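Local atomic coordinates of SaTIE-TED (Staphylococcus aureus, PDB entry 6FX6), a protein that is of unknown function but, as the thioester domain of a staphylococcal surface protein, probably takes part in attachment to a target through a reactive thioester. Residues 165-171 against 198-204; 138-142 against 229-233; 203-209 against 223-229. One frame throughout, in Å; residues are numbered along the deposited sequence.

Contact 1: residues 165-171 against 198-204; sequences NVKGIRT and IHLDRIT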
loop_
_atom_site.group_PDB
_atom_site.type_symbol
_atom_site.label_atom_id
_atom_site.label_comp_id
_atom_site.label_asym_id
_atom_site.label_seq_id
_atom_site.Cartn_x
_atom_site.Cartn_y
_atom_site.Cartn_z
ATOM N N ASN A 165 12.678 2.092 -7.564
ATOM C CA ASN A 165 11.341 1.877 -6.965
ATOM C C ASN A 165 10.201 2.698 -7.619
ATOM O O ASN A 165 9.035 2.545 -7.239
ATOM C CB ASN A 165 11.372 2.222 -5.470
ATOM C CG ASN A 165 12.395 1.407 -4.696
ATOM O OD1 ASN A 165 12.234 0.202 -4.511
ATOM N ND2 ASN A 165 13.450 2.073 -4.222
ATOM N N VAL A 166 10.531 3.562 -8.581
ATOM C CA VAL A 166 9.550 4.451 -9.219
ATOM C C VAL A 166 8.660 3.669 -10.195
ATOM O O VAL A 166 9.158 3.021 -11.125
ATOM C CB VAL A 166 10.249 5.620 -9.957
ATOM C CG1 VAL A 166 9.245 6.455 -10.757
ATOM C CG2 VAL A 166 10.999 6.486 -8.955
ATOM N N LYS A 167 7.350 3.737 -9.967
ATOM C CA LYS A 167 6.362 3.021 -10.788
ATOM C C LYS A 167 5.600 3.922 -11.750
ATOM O O LYS A 167 4.899 3.426 -12.631
ATOM C CB LYS A 167 5.360 2.293 -9.886
ATOM C CG LYS A 167 5.975 1.283 -8.924
ATOM C CD LYS A 167 6.706 0.148 -9.637
ATOM C CE LYS A 167 7.245 -0.869 -8.643
ATOM N NZ LYS A 167 8.128 -1.873 -9.294
ATOM N N GLY A 168 5.722 5.239 -11.591
ATOM C CA GLY A 168 5.039 6.172 -12.481
ATOM C C GLY A 168 5.639 7.555 -12.393
ATOM O O GLY A 168 6.241 7.913 -11.378
ATOM N N ILE A 169 5.468 8.319 -13.471
ATOM C CA ILE A 169 6.016 9.668 -13.592
ATOM C C ILE A 169 4.899 10.584 -14.081
ATOM O O ILE A 169 4.287 10.300 -15.106
ATOM C CB ILE A 169 7.207 9.729 -14.588
ATOM C CG1 ILE A 169 8.288 8.700 -14.215
ATOM C CG2 ILE A 169 7.810 11.132 -14.620
ATOM C CD1 ILE A 169 9.445 8.607 -15.195
ATOM N N ARG A 170 4.642 11.665 -13.344
ATOM C CA ARG A 170 3.705 12.710 -13.769
ATOM C C ARG A 170 4.494 13.963 -14.129
ATOM O O ARG A 170 5.384 14.397 -13.383
ATOM C CB ARG A 170 2.702 13.045 -12.669
ATOM C CG ARG A 170 1.765 11.909 -12.292
ATOM C CD ARG A 170 1.670 11.748 -10.780
ATOM N NE ARG A 170 1.040 12.881 -10.125
ATOM C CZ ARG A 170 1.124 13.186 -8.824
ATOM N NH1 ARG A 170 1.846 12.462 -7.967
ATOM N NH2 ARG A 170 0.478 14.258 -8.379
ATOM N N THR A 171 4.158 14.530 -15.281
ATOM C CA THR A 171 4.786 15.737 -15.772
ATOM C C THR A 171 3.706 16.622 -16.368
ATOM O O THR A 171 2.733 16.105 -16.936
ATOM C CB THR A 171 5.822 15.422 -16.872
ATOM O OG1 THR A 171 5.192 14.711 -17.948
ATOM C CG2 THR A 171 6.954 14.580 -16.319
ATOM N N ILE A 198 7.819 17.758 -11.588
ATOM C CA ILE A 198 7.860 16.350 -11.961
ATOM C C ILE A 198 7.658 15.501 -10.701
ATOM O O ILE A 198 8.331 15.723 -9.696
ATOM C CB ILE A 198 9.214 16.003 -12.624
ATOM C CG1 ILE A 198 9.362 16.788 -13.936
ATOM C CG2 ILE A 198 9.322 14.504 -12.872
ATOM C CD1 ILE A 198 10.713 16.663 -14.606
ATOM N N HIS A 199 6.737 14.539 -10.762
ATOM C CA HIS A 199 6.464 13.626 -9.646
ATOM C C HIS A 199 6.890 12.218 -10.003
ATOM O O HIS A 199 6.454 11.691 -11.022
ATOM C CB HIS A 199 4.969 13.580 -9.313
ATOM C CG HIS A 199 4.353 14.919 -9.077
ATOM N ND1 HIS A 199 4.261 15.483 -7.824
ATOM C CD2 HIS A 199 3.768 15.793 -9.931
ATOM C CE1 HIS A 199 3.658 16.657 -7.919
ATOM N NE2 HIS A 199 3.348 16.869 -9.186
ATOM N N LEU A 200 7.708 11.611 -9.148
ATOM C CA LEU A 200 8.183 10.234 -9.324
ATOM C C LEU A 200 7.502 9.326 -8.297
ATOM O O LEU A 200 7.989 9.180 -7.181
ATOM C CB LEU A 200 9.703 10.184 -9.161
ATOM C CG LEU A 200 10.489 11.229 -9.951
ATOM C CD1 LEU A 200 11.980 11.018 -9.714
ATOM C CD2 LEU A 200 10.150 11.183 -11.435
ATOM N N ASP A 201 6.384 8.715 -8.697
ATOM C CA ASP A 201 5.510 7.979 -7.777
ATOM C C ASP A 201 5.996 6.562 -7.489
ATOM O O ASP A 201 6.373 5.828 -8.405
ATOM C CB ASP A 201 4.092 7.856 -8.349
ATOM C CG ASP A 201 3.457 9.192 -8.654
ATOM O OD1 ASP A 201 3.725 10.179 -7.938
ATOM O OD2 ASP A 201 2.673 9.245 -9.615
ATOM N N ARG A 202 5.939 6.172 -6.221
ATOM C CA ARG A 202 6.135 4.776 -5.829
ATOM C C ARG A 202 4.867 3.932 -6.011
ATOM O O ARG A 202 4.961 2.729 -6.232
ATOM C CB ARG A 202 6.605 4.683 -4.377
ATOM C CG ARG A 202 8.027 5.159 -4.159
ATOM C CD ARG A 202 8.333 5.273 -2.677
ATOM N NE ARG A 202 9.734 5.606 -2.432
ATOM C CZ ARG A 202 10.746 4.734 -2.369
ATOM N NH1 ARG A 202 10.558 3.419 -2.529
ATOM N NH2 ARG A 202 11.978 5.188 -2.137
ATOM N N ILE A 203 3.696 4.565 -5.895
ATOM C CA ILE A 203 2.400 3.886 -5.991
ATOM C C ILE A 203 1.533 4.556 -7.066
ATOM O O ILE A 203 1.319 5.765 -7.032
ATOM C CB ILE A 203 1.659 3.909 -4.629
ATOM C CG1 ILE A 203 2.499 3.193 -3.558
ATOM C CG2 ILE A 203 0.282 3.261 -4.752
ATOM C CD1 ILE A 203 1.950 3.290 -2.144
ATOM N N THR A 204 1.016 3.754 -7.993
ATOM C CA THR A 204 0.186 4.242 -9.097
ATOM C C THR A 204 -1.243 3.671 -9.113
ATOM O O THR A 204 -1.944 3.811 -10.116
ATOM C CB THR A 204 0.862 3.916 -10.439
ATOM O OG1 THR A 204 0.975 2.496 -10.580
ATOM C CG2 THR A 204 2.248 4.555 -10.506
HETATM O O HOH W 1 7.340 1.266 -5.549
#

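Contact 2: residues 138-142 against 229-233; sequences RASFH and LDSWL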
loop_
_atom_site.group_PDB
_atom_site.type_symbol
_atom_site.label_atom_id
_atom_site.label_comp_id
_atom_site.label_asym_id
_atom_site.label_seq_id
_atom_site.Cartn_x
_atom_site.Cartn_y
_atom_site.Cartn_z
ATOM N N ARG A 138 13.249 9.035 0.032
ATOM C CA ARG A 138 13.010 9.984 -1.051
ATOM C C ARG A 138 14.316 10.277 -1.776
ATOM O O ARG A 138 15.402 10.148 -1.204
ATOM C CB ARG A 138 12.414 11.282 -0.492
ATOM C CG ARG A 138 11.049 11.111 0.169
ATOM C CD ARG A 138 9.962 10.833 -0.861
ATOM N NE ARG A 138 8.640 10.646 -0.255
ATOM C CZ ARG A 138 8.171 9.506 0.266
ATOM N NH1 ARG A 138 6.947 9.482 0.777
ATOM N NH2 ARG A 138 8.901 8.393 0.293
ATOM N N ALA A 139 14.198 10.658 -3.047
ATOM C CA ALA A 139 15.351 11.050 -3.860
ATOM C C ALA A 139 16.136 12.203 -3.237
ATOM O O ALA A 139 15.593 12.983 -2.452
ATOM C CB ALA A 139 14.901 11.426 -5.259
ATOM N N SER A 140 17.419 12.307 -3.579
ATOM C CA SER A 140 18.284 13.366 -3.035
ATOM C C SER A 140 17.869 14.766 -3.506
ATOM O O SER A 140 18.147 15.757 -2.834
ATOM C CB SER A 140 19.743 13.108 -3.406
ATOM O OG SER A 140 19.914 13.086 -4.814
ATOM N N PHE A 141 17.205 14.840 -4.658
ATOM C CA PHE A 141 16.682 16.112 -5.183
ATOM C C PHE A 141 15.219 16.399 -4.790
ATOM O O PHE A 141 14.604 17.316 -5.328
ATOM C CB PHE A 141 16.897 16.207 -6.706
ATOM C CG PHE A 141 16.395 15.013 -7.488
ATOM C CD1 PHE A 141 15.033 14.777 -7.649
ATOM C CD2 PHE A 141 17.297 14.131 -8.086
ATOM C CE1 PHE A 141 14.582 13.681 -8.372
ATOM C CE2 PHE A 141 16.849 13.038 -8.814
ATOM C CZ PHE A 141 15.488 12.814 -8.958
ATOM N N HIS A 142 14.681 15.637 -3.839
ATOM C CA HIS A 142 13.297 15.788 -3.370
ATOM C C HIS A 142 13.035 17.192 -2.829
ATOM O O HIS A 142 13.804 17.700 -2.025
ATOM C CB HIS A 142 13.003 14.746 -2.286
ATOM C CG HIS A 142 11.587 14.735 -1.810
ATOM N ND1 HIS A 142 10.517 14.695 -2.673
ATOM C CD2 HIS A 142 11.066 14.722 -0.562
ATOM C CE1 HIS A 142 9.392 14.665 -1.978
ATOM N NE2 HIS A 142 9.699 14.684 -0.694
ATOM N N LEU A 229 3.358 8.685 -2.652
ATOM C CA LEU A 229 4.690 8.615 -2.041
ATOM C C LEU A 229 5.771 9.027 -3.041
ATOM O O LEU A 229 6.756 8.312 -3.243
ATOM C CB LEU A 229 4.964 7.211 -1.485
ATOM C CG LEU A 229 3.920 6.635 -0.528
ATOM C CD1 LEU A 229 4.322 5.227 -0.133
ATOM C CD2 LEU A 229 3.736 7.498 0.711
ATOM N N ASP A 230 5.556 10.178 -3.672
ATOM C CA ASP A 230 6.426 10.641 -4.749
ATOM C C ASP A 230 7.612 11.443 -4.249
ATOM O O ASP A 230 7.486 12.242 -3.327
ATOM C CB ASP A 230 5.656 11.457 -5.797
ATOM C CG ASP A 230 5.037 12.719 -5.242
ATOM O OD1 ASP A 230 4.336 12.627 -4.215
ATOM O OD2 ASP A 230 5.209 13.799 -5.847
ATOM N N SER A 231 8.767 11.204 -4.858
ATOM C CA SER A 231 9.840 12.186 -4.863
ATOM C C SER A 231 9.455 13.177 -5.944
ATOM O O SER A 231 8.987 12.763 -7.002
ATOM C CB SER A 231 11.185 11.540 -5.179
ATOM O OG SER A 231 11.532 10.614 -4.171
ATOM N N TRP A 232 9.617 14.473 -5.678
ATOM C CA TRP A 232 9.323 15.496 -6.673
ATOM C C TRP A 232 10.392 16.570 -6.775
ATOM O O TRP A 232 11.126 16.863 -5.822
ATOM C CB TRP A 232 7.935 16.124 -6.453
ATOM C CG TRP A 232 7.725 16.838 -5.147
ATOM C CD1 TRP A 232 7.137 16.327 -4.027
ATOM C CD2 TRP A 232 8.056 18.201 -4.838
ATOM N NE1 TRP A 232 7.097 17.273 -3.036
ATOM C CE2 TRP A 232 7.655 18.433 -3.502
ATOM C CE3 TRP A 232 8.662 19.242 -5.553
ATOM C CZ2 TRP A 232 7.837 19.671 -2.864
ATOM C CZ3 TRP A 232 8.847 20.481 -4.915
ATOM C CH2 TRP A 232 8.428 20.680 -3.585
ATOM N N LEU A 233 10.435 17.162 -7.961
ATOM C CA LEU A 233 11.436 18.137 -8.345
ATOM C C LEU A 233 10.750 19.187 -9.199
ATOM O O LEU A 233 10.037 18.840 -10.155
ATOM C CB LEU A 233 12.524 17.420 -9.141
ATOM C CG LEU A 233 13.657 18.197 -9.814
ATOM C CD1 LEU A 233 14.921 17.352 -9.850
ATOM C CD2 LEU A 233 13.288 18.626 -11.221
#

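Contact 3: residues 203-209 against 223-229; sequences ITIVGTP and LKPFDPL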
loop_
_atom_site.group_PDB
_atom_site.type_symbol
_atom_site.label_atom_id
_atom_site.label_comp_id
_atom_site.label_asym_id
_atom_site.label_seq_id
_atom_site.Cartn_x
_atom_site.Cartn_y
_atom_site.Cartn_z
ATOM N N ILE A 203 3.696 4.565 -5.895
ATOM C CA ILE A 203 2.400 3.886 -5.991
ATOM C C ILE A 203 1.533 4.556 -7.066
ATOM O O ILE A 203 1.319 5.765 -7.032
ATOM C CB ILE A 203 1.659 3.909 -4.629
ATOM C CG1 ILE A 203 2.499 3.193 -3.558
ATOM C CG2 ILE A 203 0.282 3.261 -4.752
ATOM C CD1 ILE A 203 1.950 3.290 -2.144
ATOM N N THR A 204 1.016 3.754 -7.993
ATOM C CA THR A 204 0.186 4.242 -9.097
ATOM C C THR A 204 -1.243 3.671 -9.113
ATOM O O THR A 204 -1.944 3.811 -10.116
ATOM C CB THR A 204 0.862 3.916 -10.439
ATOM O OG1 THR A 204 0.975 2.496 -10.580
ATOM C CG2 THR A 204 2.248 4.555 -10.506
ATOM N N ILE A 205 -1.655 3.015 -8.024
ATOM C CA ILE A 205 -3.047 2.566 -7.831
ATOM C C ILE A 205 -3.569 3.218 -6.552
ATOM O O ILE A 205 -3.964 2.553 -5.592
ATOM C CB ILE A 205 -3.200 1.017 -7.796
ATOM C CG1 ILE A 205 -2.135 0.354 -6.907
ATOM C CG2 ILE A 205 -3.142 0.444 -9.209
ATOM C CD1 ILE A 205 -2.514 -1.042 -6.459
ATOM N N VAL A 206 -3.558 4.544 -6.567
ATOM C CA VAL A 206 -3.933 5.347 -5.418
ATOM C C VAL A 206 -5.459 5.442 -5.352
ATOM O O VAL A 206 -6.133 5.485 -6.380
ATOM C CB VAL A 206 -3.284 6.752 -5.492
ATOM C CG1 VAL A 206 -3.733 7.641 -4.335
ATOM C CG2 VAL A 206 -1.763 6.628 -5.508
ATOM N N GLY A 207 -5.996 5.467 -4.138
ATOM C CA GLY A 207 -7.427 5.664 -3.942
ATOM C C GLY A 207 -7.754 5.977 -2.503
ATOM O O GLY A 207 -6.861 6.180 -1.684
ATOM N N THR A 208 -9.045 6.003 -2.196
ATOM C CA THR A 208 -9.506 6.279 -0.839
ATOM C C THR A 208 -9.810 4.949 -0.126
ATOM O O THR A 208 -10.611 4.148 -0.622
ATOM C CB THR A 208 -10.704 7.271 -0.808
ATOM O OG1 THR A 208 -10.952 7.673 0.546
ATOM C CG2 THR A 208 -11.994 6.682 -1.412
ATOM N N PRO A 209 -9.144 4.691 1.023
ATOM C CA PRO A 209 -9.409 3.441 1.724
ATOM C C PRO A 209 -10.769 3.440 2.408
ATOM O O PRO A 209 -11.130 4.417 3.059
ATOM C CB PRO A 209 -8.264 3.342 2.742
ATOM C CG PRO A 209 -7.774 4.724 2.934
ATOM C CD PRO A 209 -8.123 5.512 1.706
ATOM N N LEU A 223 -8.132 -1.548 1.842
ATOM C CA LEU A 223 -7.124 -0.643 2.383
ATOM C C LEU A 223 -6.276 -0.044 1.260
ATOM O O LEU A 223 -5.089 -0.371 1.094
ATOM C CB LEU A 223 -6.255 -1.388 3.400
ATOM C CG LEU A 223 -7.010 -2.071 4.547
ATOM C CD1 LEU A 223 -6.058 -2.935 5.364
ATOM C CD2 LEU A 223 -7.716 -1.047 5.425
ATOM N N LYS A 224 -6.903 0.852 0.505
ATOM C CA LYS A 224 -6.264 1.505 -0.633
ATOM C C LYS A 224 -5.280 2.564 -0.149
ATOM O O LYS A 224 -5.608 3.350 0.739
ATOM C CB LYS A 224 -7.299 2.175 -1.532
ATOM C CG LYS A 224 -8.340 1.237 -2.116
ATOM C CD LYS A 224 -9.177 1.964 -3.149
ATOM C CE LYS A 224 -10.291 1.086 -3.678
ATOM N NZ LYS A 224 -11.070 1.823 -4.706
ATOM N N PRO A 225 -4.070 2.592 -0.732
ATOM C CA PRO A 225 -3.136 3.660 -0.383
ATOM C C PRO A 225 -3.602 4.989 -0.977
ATOM O O PRO A 225 -4.024 5.031 -2.130
ATOM C CB PRO A 225 -1.808 3.189 -0.988
ATOM C CG PRO A 225 -2.186 2.261 -2.082
ATOM C CD PRO A 225 -3.525 1.678 -1.753
ATOM N N PHE A 226 -3.538 6.050 -0.181
ATOM C CA PHE A 226 -4.081 7.365 -0.569
ATOM C C PHE A 226 -2.997 8.381 -0.925
ATOM O O PHE A 226 -3.312 9.533 -1.212
ATOM C CB PHE A 226 -5.016 7.927 0.522
ATOM C CG PHE A 226 -4.393 8.002 1.889
ATOM C CD1 PHE A 226 -3.582 9.075 2.247
ATOM C CD2 PHE A 226 -4.619 6.992 2.826
ATOM C CE1 PHE A 226 -3.004 9.142 3.507
ATOM C CE2 PHE A 226 -4.047 7.054 4.091
ATOM C CZ PHE A 226 -3.239 8.132 4.432
ATOM N N ASP A 227 -1.736 7.947 -0.922
ATOM C CA ASP A 227 -0.592 8.811 -1.177
ATOM C C ASP A 227 0.296 8.102 -2.201
ATOM O O ASP A 227 0.680 6.954 -1.976
ATOM C CB ASP A 227 0.175 9.023 0.134
ATOM C CG ASP A 227 1.169 10.187 0.072
ATOM O OD1 ASP A 227 1.649 10.554 -1.025
ATOM O OD2 ASP A 227 1.483 10.728 1.156
ATOM N N PRO A 228 0.633 8.769 -3.324
ATOM C CA PRO A 228 1.571 8.127 -4.255
ATOM C C PRO A 228 3.028 8.026 -3.762
ATOM O O PRO A 228 3.832 7.358 -4.410
ATOM C CB PRO A 228 1.477 8.997 -5.515
ATOM C CG PRO A 228 0.974 10.311 -5.048
ATOM C CD PRO A 228 0.109 10.041 -3.856
ATOM N N LEU A 229 3.358 8.685 -2.652
ATOM C CA LEU A 229 4.690 8.615 -2.041
ATOM C C LEU A 229 5.771 9.027 -3.041
ATOM O O LEU A 229 6.756 8.312 -3.243
ATOM C CB LEU A 229 4.964 7.211 -1.485
ATOM C CG LEU A 229 3.920 6.635 -0.528
ATOM C CD1 LEU A 229 4.322 5.227 -0.133
ATOM C CD2 LEU A 229 3.736 7.498 0.711
#

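Contact 1: residues 165-171 against 198-204
Arg170 and His199 form a hydrogen-bonded antiparallel pair at the edge of a four-stranded mixed sheet, where strand 168-170 is outermost, and a classic beta bulge lies toward the other end of the pairing, where Lys167 and Gly168 both face Asp201. The carbonyl oxygen of Asp201 takes a hydrogen bond from Lys167 N at 2.8 Å and a weaker one from Gly168 N, while Asp201 N returns a bond to Gly168 O.

The side chain of Arg170 is the main bridge across the face that His199 and Asp201 share. Its CB lies 4.0 Å from His199 CD2. From there the chain bends at chi2 (133°) and chi3, which turns it across the neighbouring strand. CD runs past Asp201 OD2. NE passes the same carboxylate oxygen at longer range, and CZ lies 3.7 Å from His199 CG. At the tip the guanidinium is stacked flat on the imidazole, with planes 9° apart and NH2 over the centre of the ring. NH1 leaves this stack edgewise to make a salt bridge of 3.0 Å with Asp201 OD1, on its syn side. Stack and salt bridge together probably restrict the guanidinium's rotation, and a hydrogen bond from ND1 to Asp230 helps to hold the imidazole against it.

The opposite face is apolar: Ile169 CG2 meets Leu200 CD2 at 4.0 Å, and Val166 and Ile198 reach on to strand 175-180 of the adjacent three-stranded sheet. Beyond the bulge, Arg202 extends alongside Asn165, its guanidinium bonded to Gln137 O. One water ties the two backbones here, donating to Asn165 O at 2.7 Å and to Arg202 O at 2.9 Å.

Contact 2: residues 138-142 against 229-233
Ala139 and His142 bound a type I beta turn that leads into strand 145-149 and sits on Ser231 at the start of strand 231-238; the two strands run parallel in the mixed sheet. The buried part is tight. Ala139 N points straight at Ser231 OG (2.9 Å, 176° at the hydrogen), and the methyl of Ala139 lies against the same serine. Further along the turn, Leu233 CD1 presses obliquely on the ring of Phe141, 3.4 Å from its CD1.

Toward the partly exposed side stands His142. Its imidazole leans over the strand because chi1 is -175°, with CG opposite the backbone N, and ND1 accepts a hydrogen bond from Trp232 N, 3.1 Å away and in the ring plane. The edge of the same ring meets the face of the Trp232 indole in a T-shaped pair, planes 71° apart, with His142 CE1 3.5 Å from Trp232 CD1.

The looser end belongs to Arg138. Its aliphatic CD covers a face of the His142 ring, and its NH2 is bonded to Ala135 O. Against Leu229 the guanidinium is only loosely packed, with Leu229 O over one face and NH1 3.8 Å from Leu229 CD2.

Contact 3: residues 203-209 against 223-229
Ile203 lies obliquely across two partners at once: CG2 meets the ring of Pro225, 3.8 Å from its CG, while CD1 reaches Leu229 CD1 at 3.7 Å. Its CG1 branch points anti to the carbonyl carbon (chi1 -60°), which leaves CG2 for the proline and carries CD1 on to the leucine. Val206 straddles the facing chain, with CG1 against Pro225 O and Phe226 C and CG2 against Pro228. At the far end Pro209 crosses the Phe226 ring obliquely, its CG 3.9 Å from Phe226 CD2, and its ring also packs on Lys224 O.

Between these side chains the antiparallel backbones are held by two hydrogen bonds. Gly207 N donates to Pro225 O at 2.8 Å, and Ile203 N to Pro228 O at 3.2 Å. Pro225 and Pro228 have no N-H to offer, which probably contributes to the absence of regular strand pairing. Near the exit the chain makes an Asx turn, Asp227 OD1 taking the N-H of Leu229.

These two irregular segments carry the chain to and from the hairpin of strands 210-213 and 220-222 in the eight-stranded sheet, a paired two-way connection consistent with the slipknot topology of this thioester domain class.

All three contacts are partly buried, but contact 2 has no exposed residue among those that touch, while contacts 1 and 3 each have three. Contacts 1 and 2 belong to the same mixed sheet, flanking the central pair of strands 195-201 and 231-238, which probably hydrogen-bond through Leu200 N and Ser231 O (2.8 Å). Contact 1 pairs the edge strand through backbone hydrogen bonds, reinforced by a salt bridge and a stack, whereas contact 2 seats a turn through a serine, a histidine and apolar packing. Contact 3, nearest the centre of the chain, joins this sheet to the eight-stranded one, and relies on aliphatic and proline contacts with few backbone bonds. It shares Ile203 and Thr204 with contact 1 and Leu229 with contact 2.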